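Local coordinates for N-acetylglucosamine 2-epimerase (Xylella fastidiosa, PDB 3GT5), which probably epimerises or isomerises sugars, as a member of the N-acylglucosamine 2-epimerase family, at residues E187-E191 against Q192-E196; H384-L387 against N388-W391. One frame throughout, in Å; residues are numbered along the deposited sequence.

Contact 1 (E187-E191 against Q192-E196)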
ATOM      1  N   GLU A 187      10.952   0.761 -12.327  1.00 19.81           N
ATOM      2  CA  GLU A 187      10.392   1.809 -13.177  1.00 21.55           C
ATOM      3  C   GLU A 187      11.269   3.052 -13.107  1.00 21.74           C
ATOM      4  O   GLU A 187      11.480   3.729 -14.125  1.00 23.59           O
ATOM      5  CB  GLU A 187       8.953   2.130 -12.750  1.00 21.71           C
ATOM      6  CG  GLU A 187       7.960   1.050 -13.073  1.00 24.97           C
ATOM      7  CD  GLU A 187       6.600   1.288 -12.455  1.00 27.57           C
ATOM      8  OE1 GLU A 187       6.462   2.156 -11.558  1.00 28.49           O
ATOM      9  OE2 GLU A 187       5.646   0.587 -12.865  1.00 32.31           O
ATOM     10  N   ALA A 188      11.821   3.325 -11.942  1.00 19.54           N
ATOM     11  CA  ALA A 188      12.661   4.531 -11.712  1.00 20.60           C
ATOM     12  C   ALA A 188      14.084   4.391 -12.241  1.00 21.33           C
ATOM     13  O   ALA A 188      14.618   5.352 -12.772  1.00 21.32           O
ATOM     14  CB  ALA A 188      12.681   4.882 -10.274  1.00 19.47           C
ATOM     15  N   SER A 189      14.680   3.197 -12.120  1.00 21.16           N
ATOM     16  CA  SER A 189      16.125   3.013 -12.357  1.00 21.16           C
ATOM     17  C   SER A 189      16.465   2.196 -13.605  1.00 20.71           C
ATOM     18  O   SER A 189      17.609   2.245 -14.079  1.00 20.19           O
ATOM     19  CB  SER A 189      16.777   2.311 -11.179  1.00 20.94           C
ATOM     20  OG  SER A 189      16.327   0.992 -11.083  1.00 20.63           O
ATOM     21  N   GLY A 190      15.514   1.397 -14.091  1.00 20.48           N
ATOM     22  CA  GLY A 190      15.719   0.423 -15.140  1.00 21.85           C
ATOM     23  C   GLY A 190      16.547  -0.809 -14.774  1.00 22.36           C
ATOM     24  O   GLY A 190      16.853  -1.599 -15.647  1.00 24.11           O
ATOM     25  N   GLU A 191      16.925  -0.974 -13.513  1.00 21.07           N
ATOM     26  CA  GLU A 191      17.747  -2.142 -13.133  1.00 21.16           C
ATOM     27  C   GLU A 191      16.921  -3.414 -13.091  1.00 19.92           C
ATOM     28  O   GLU A 191      15.943  -3.520 -12.298  1.00 17.25           O
ATOM     29  CB  GLU A 191      18.441  -1.912 -11.816  1.00 22.01           C
ATOM     30  CG  GLU A 191      19.372  -0.708 -11.809  1.00 25.32           C
ATOM     31  CD  GLU A 191      20.014  -0.451 -10.466  1.00 29.16           C
ATOM     32  OE1 GLU A 191      20.261   0.740 -10.143  1.00 34.60           O
ATOM     33  OE2 GLU A 191      20.300  -1.416  -9.725  1.00 33.09           O
ATOM     34  N   GLN A 192      17.364  -4.417 -13.846  1.00 18.35           N
ATOM     35  CA  GLN A 192      16.692  -5.674 -13.955  1.00 18.44           C
ATOM     36  C   GLN A 192      16.559  -6.385 -12.627  1.00 17.24           C
ATOM     37  O   GLN A 192      15.545  -7.102 -12.448  1.00 18.11           O
ATOM     38  CB  GLN A 192      17.399  -6.624 -14.974  1.00 18.53           C
ATOM     39  CG  GLN A 192      16.519  -7.806 -15.485  1.00 19.93           C
ATOM     40  CD  GLN A 192      15.311  -7.370 -16.294  1.00 20.62           C
ATOM     41  OE1 GLN A 192      15.225  -6.190 -16.741  1.00 22.88           O
ATOM     42  NE2 GLN A 192      14.355  -8.307 -16.507  1.00 21.27           N
ATOM     43  N   ARG A 193      17.529  -6.221 -11.733  1.00 16.77           N
ATOM     44  CA  ARG A 193      17.494  -6.981 -10.460  1.00 17.05           C
ATOM     45  C   ARG A 193      16.227  -6.673  -9.666  1.00 17.09           C
ATOM     46  O   ARG A 193      15.682  -7.540  -8.971  1.00 17.74           O
ATOM     47  CB  ARG A 193      18.723  -6.762  -9.596  1.00 17.84           C
ATOM     48  CG  ARG A 193      18.827  -5.402  -8.870  1.00 19.55           C
ATOM     49  CD  ARG A 193      20.189  -5.234  -8.226  1.00 22.04           C
ATOM     50  NE  ARG A 193      20.250  -3.935  -7.534  1.00 24.79           N
ATOM     51  CZ  ARG A 193      21.231  -3.537  -6.745  1.00 24.22           C
ATOM     52  NH1 ARG A 193      22.281  -4.308  -6.534  1.00 26.03           N
ATOM     53  NH2 ARG A 193      21.162  -2.331  -6.177  1.00 21.17           N
ATOM     54  N   TYR A 194      15.794  -5.425  -9.721  1.00 16.76           N
ATOM     55  CA  TYR A 194      14.576  -5.050  -9.008  1.00 16.22           C
ATOM     56  C   TYR A 194      13.332  -5.684  -9.553  1.00 16.27           C
ATOM     57  O   TYR A 194      12.504  -6.151  -8.764  1.00 15.97           O
ATOM     58  CB  TYR A 194      14.422  -3.521  -8.992  1.00 15.90           C
ATOM     59  CG  TYR A 194      15.540  -2.790  -8.364  1.00 16.21           C
ATOM     60  CD1 TYR A 194      16.104  -3.202  -7.152  1.00 18.43           C
ATOM     61  CD2 TYR A 194      16.057  -1.643  -8.965  1.00 18.45           C
ATOM     62  CE1 TYR A 194      17.108  -2.511  -6.554  1.00 21.92           C
ATOM     63  CE2 TYR A 194      17.056  -0.926  -8.357  1.00 17.08           C
ATOM     64  CZ  TYR A 194      17.598  -1.362  -7.144  1.00 21.39           C
ATOM     65  OH  TYR A 194      18.603  -0.636  -6.500  1.00 22.14           O
ATOM     66  N   LEU A 195      13.179  -5.705 -10.888  1.00 16.09           N
ATOM     67  CA  LEU A 195      12.038  -6.348 -11.531  1.00 15.56           C
ATOM     68  C   LEU A 195      12.013  -7.861 -11.261  1.00 15.76           C
ATOM     69  O   LEU A 195      10.951  -8.459 -10.987  1.00 15.36           O
ATOM     70  CB  LEU A 195      12.077  -6.092 -13.035  1.00 15.66           C
ATOM     71  CG  LEU A 195      10.976  -6.706 -13.859  1.00 16.90           C
ATOM     72  CD1 LEU A 195       9.548  -6.243 -13.348  1.00 16.12           C
ATOM     73  CD2 LEU A 195      11.217  -6.417 -15.423  1.00 14.48           C
ATOM     74  N   GLU A 196      13.212  -8.463 -11.298  1.00 15.66           N
ATOM     75  CA  GLU A 196      13.317  -9.892 -11.093  1.00 17.04           C
ATOM     76  C   GLU A 196      13.019 -10.277  -9.629  1.00 16.50           C
ATOM     77  O   GLU A 196      12.379 -11.310  -9.368  1.00 15.67           O
ATOM     78  CB  GLU A 196      14.668 -10.406 -11.545  1.00 16.98           C
ATOM     79  CG  GLU A 196      14.842 -10.220 -13.084  1.00 18.36           C
ATOM     80  CD  GLU A 196      14.117 -11.187 -14.014  1.00 23.38           C
ATOM     81  OE1 GLU A 196      13.461 -12.167 -13.577  1.00 24.04           O
ATOM     82  OE2 GLU A 196      14.215 -10.950 -15.260  1.00 23.55           O
TER
HETATM   83  O   HOH W   1      16.627  -3.988 -17.431  1.00 35.06           O
HETATM   84  O   HOH W   2      19.482   1.695  -7.665  1.00 23.06           O
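Glu191 and Tyr194 meet in the tight turn between helix 172-189 and helix 192-211, an alpha-hairpin of the (alpha/alpha)6 barrel known for this family. The carboxylate and the ring run side by side, their planes 31° apart. Glu191 OE2 comes to 3.6 Å from Tyr194 CE2. Ser189 OG approaches the same ring at its edge, 3.4 Å from Tyr194 CD2. Arg193 lies alongside Glu191 and points the same way. Glu191 OE2 is 3.3 Å from Arg193 NE, a salt bridge of charges alone, because the oxygen lies well out of the guanidinium plane. Arg193 CG lies over one face of the Tyr194 ring, toward its rim, and NH2 gives a nearly straight hydrogen bond of 3.1 Å to Tyr194 OH, which lies in the guanidinium plane. Starting from chi1 74°, with CG between the backbone N and the carbonyl carbon, the extended arginine chain carries its head along the tyrosine. NH2 also forms a salt bridge with Asp138, and Trp141 makes a cation-pi contact with the guanidinium. That second shell should help fix the head's rotation.

Gly190 leaves the helix with positive phi. Ser189 OG takes the Glu191 N-H at 3.2 Å in a nearly straight bond, forming an ST turn; the same hydroxyl is hydrogen-bonded to Ala185 O. Tyr194 N hydrogen-bonds to Glu191 O at 3.2 Å. Gln192 NE2 hydrogen-bonds to Glu196 OE2 on its anti side, while one water donates to Gly190 O and Gln192 OE1. A second water donates to Glu191 OE1 and accepts from Tyr194 OH, 2.8 Å from each.

Contact 2 (H384-L387 against N388-W391)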
ATOM      1  N   HIS A 384      -3.854   6.875  -9.856  1.00 18.34           N
ATOM      2  CA  HIS A 384      -2.662   6.986 -10.714  1.00 18.73           C
ATOM      3  C   HIS A 384      -2.485   5.712 -11.512  1.00 19.27           C
ATOM      4  O   HIS A 384      -2.112   5.758 -12.697  1.00 19.31           O
ATOM      5  CB  HIS A 384      -1.374   7.243  -9.915  1.00 17.86           C
ATOM      6  CG  HIS A 384      -1.282   8.607  -9.291  1.00 18.77           C
ATOM      7  ND1 HIS A 384      -1.175   9.767 -10.029  1.00 20.93           N
ATOM      8  CD2 HIS A 384      -1.227   8.988  -7.992  1.00 18.62           C
ATOM      9  CE1 HIS A 384      -1.048  10.805  -9.211  1.00 18.72           C
ATOM     10  NE2 HIS A 384      -1.103  10.364  -7.967  1.00 20.15           N
ATOM     11  N   GLU A 385      -2.741   4.564 -10.886  1.00 18.62           N
ATOM     12  CA  GLU A 385      -2.624   3.302 -11.592  1.00 20.10           C
ATOM     13  C   GLU A 385      -3.673   3.192 -12.717  1.00 19.36           C
ATOM     14  O   GLU A 385      -3.337   2.769 -13.802  1.00 20.40           O
ATOM     15  CB  GLU A 385      -2.737   2.075 -10.663  1.00 20.07           C
ATOM     16  CG  GLU A 385      -2.272   0.760 -11.351  1.00 23.08           C
ATOM     17  CD  GLU A 385      -0.879   0.899 -11.977  1.00 29.37           C
ATOM     18  OE1 GLU A 385       0.095   1.304 -11.253  1.00 29.50           O
ATOM     19  OE2 GLU A 385      -0.781   0.659 -13.219  1.00 29.92           O
ATOM     20  N   VAL A 386      -4.916   3.591 -12.461  1.00 19.22           N
ATOM     21  CA  VAL A 386      -5.943   3.511 -13.504  1.00 18.73           C
ATOM     22  C   VAL A 386      -5.585   4.448 -14.642  1.00 20.03           C
ATOM     23  O   VAL A 386      -5.838   4.102 -15.812  1.00 20.38           O
ATOM     24  CB  VAL A 386      -7.346   3.788 -13.000  1.00 19.67           C
ATOM     25  CG1 VAL A 386      -8.389   3.620 -14.151  1.00 17.19           C
ATOM     26  CG2 VAL A 386      -7.668   2.844 -11.820  1.00 19.99           C
ATOM     27  N   LEU A 387      -4.940   5.573 -14.326  1.00 19.93           N
ATOM     28  CA  LEU A 387      -4.484   6.500 -15.366  1.00 22.03           C
ATOM     29  C   LEU A 387      -3.465   5.865 -16.336  1.00 23.53           C
ATOM     30  O   LEU A 387      -3.340   6.332 -17.464  1.00 24.40           O
ATOM     31  CB  LEU A 387      -3.902   7.792 -14.798  1.00 21.37           C
ATOM     32  CG  LEU A 387      -5.018   8.733 -14.282  1.00 21.78           C
ATOM     33  CD1 LEU A 387      -4.464   9.819 -13.375  1.00 24.35           C
ATOM     34  CD2 LEU A 387      -5.937   9.286 -15.454  1.00 19.53           C
ATOM     35  N   ASN A 388      -2.770   4.820 -15.914  1.00 24.45           N
ATOM     36  CA  ASN A 388      -1.892   4.074 -16.822  1.00 25.75           C
ATOM     37  C   ASN A 388      -2.593   3.250 -17.906  1.00 27.07           C
ATOM     38  O   ASN A 388      -1.929   2.805 -18.845  1.00 28.57           O
ATOM     39  CB  ASN A 388      -0.976   3.129 -16.029  1.00 26.26           C
ATOM     40  CG  ASN A 388       0.101   3.846 -15.262  1.00 28.41           C
ATOM     41  OD1 ASN A 388       0.514   4.945 -15.630  1.00 32.52           O
ATOM     42  ND2 ASN A 388       0.570   3.227 -14.168  1.00 28.79           N
ATOM     43  N   VAL A 389      -3.898   3.012 -17.799  1.00 26.99           N
ATOM     44  CA  VAL A 389      -4.598   2.189 -18.779  1.00 27.87           C
ATOM     45  C   VAL A 389      -5.748   2.908 -19.460  1.00 27.38           C
ATOM     46  O   VAL A 389      -6.469   2.286 -20.205  1.00 28.93           O
ATOM     47  CB  VAL A 389      -5.133   0.846 -18.172  1.00 28.09           C
ATOM     48  CG1 VAL A 389      -3.982   0.016 -17.590  1.00 29.22           C
ATOM     49  CG2 VAL A 389      -6.227   1.097 -17.100  1.00 28.09           C
ATOM     50  N   VAL A 390      -5.959   4.189 -19.193  1.00 26.77           N
ATOM     51  CA  VAL A 390      -7.003   4.942 -19.889  1.00 26.37           C
ATOM     52  C   VAL A 390      -6.377   6.121 -20.643  1.00 26.95           C
ATOM     53  O   VAL A 390      -5.204   6.456 -20.436  1.00 26.48           O
ATOM     54  CB  VAL A 390      -8.144   5.416 -18.932  1.00 26.41           C
ATOM     55  CG1 VAL A 390      -8.737   4.222 -18.221  1.00 24.99           C
ATOM     56  CG2 VAL A 390      -7.660   6.475 -17.979  1.00 25.60           C
ATOM     57  N   TRP A 391      -7.143   6.705 -21.559  1.00 27.28           N
ATOM     58  CA  TRP A 391      -6.673   7.817 -22.354  1.00 29.15           C
ATOM     59  C   TRP A 391      -6.602   9.019 -21.436  1.00 31.04           C
ATOM     60  O   TRP A 391      -7.579   9.289 -20.731  1.00 31.01           O
ATOM     61  CB  TRP A 391      -7.648   8.148 -23.482  1.00 28.63           C
ATOM     62  CG  TRP A 391      -7.415   9.487 -24.082  1.00 28.62           C
ATOM     63  CD1 TRP A 391      -8.143  10.640 -23.859  1.00 31.02           C
ATOM     64  CD2 TRP A 391      -6.396   9.835 -25.021  1.00 27.89           C
ATOM     65  NE1 TRP A 391      -7.636  11.668 -24.608  1.00 30.41           N
ATOM     66  CE2 TRP A 391      -6.559  11.206 -25.326  1.00 30.15           C
ATOM     67  CE3 TRP A 391      -5.354   9.120 -25.636  1.00 30.00           C
ATOM     68  CZ2 TRP A 391      -5.700  11.888 -26.210  1.00 32.34           C
ATOM     69  CZ3 TRP A 391      -4.509   9.795 -26.511  1.00 29.78           C
ATOM     70  CH2 TRP A 391      -4.694  11.167 -26.795  1.00 29.95           C
TER
HETATM   71  O   HOH W   3      -0.369   7.543 -13.938  1.00 27.94           O
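Asn388 folds back on Glu385 near the C-terminal end of helix 377-387. Its CB rests 3.3 Å from Glu385 O, the carbonyl that also accepts the Asn388 N-H. CG stands beside the backbone N (chi1 -72°), which turns the amide back along the last helical turn. From there the two branches part. ND2 gives a nearly straight bond to Glu385 OE2, 3.1 Å long. The carboxylate oxygen lies almost in the amide plane, but ND2 comes to OE2 from above the plane of the carboxylate. The two flat groups are turned 63° apart. OD1 instead takes a bond from a water at 3.2 Å, and that water also donates to His384 O.

The glutamate is bent at chi2 (52°), and this bend brings its carboxylate to the asparagine. OE2 has a second partner in Arg262 of helix 247-263, a salt bridge that should favour the charged carboxylate and hold it in place.

Further on, Val389 N bonds to Val386 O at 3.0 Å. The apolar side chains pack beside this bond: Val386 CG1 touches Val390 CG1 at 4.1 Å, and Leu387 CD2 lies 4.2 Å from Val390 CG2. Val386 and Leu387 also pack on helix 8-22, while Val389 lies against helix 309-326.

The Asn388 N-H bonds to Glu385 O, with only a weak bond to His384 O, and Val389 N reaches three residues back. Such i to i-3 bonding is typical of a helix tightening into a turn at its C-terminal end, here that of the barrel's last helix.

How the contacts relate
Contact 1 comes first along the chain and contact 2 near its modelled end. Their centres are 21 Å apart; the nearest atoms are about 6 Å apart and do not touch. Contact 1 joins helix 172-189 to helix 192-211, whereas contact 2 lies near the C-terminal end of helix 377-387. Helix 247-263 is their common neighbour: Leu195 packs on its Leu260 and Tyr263, and Glu385 and Asn388 meet its Ile259 and Arg262. One contact is a connection midway through the chain; the other lies where the final helix closes against helix 8-22. Together they mark turns of a helical barrel, the fold of this epimerase family.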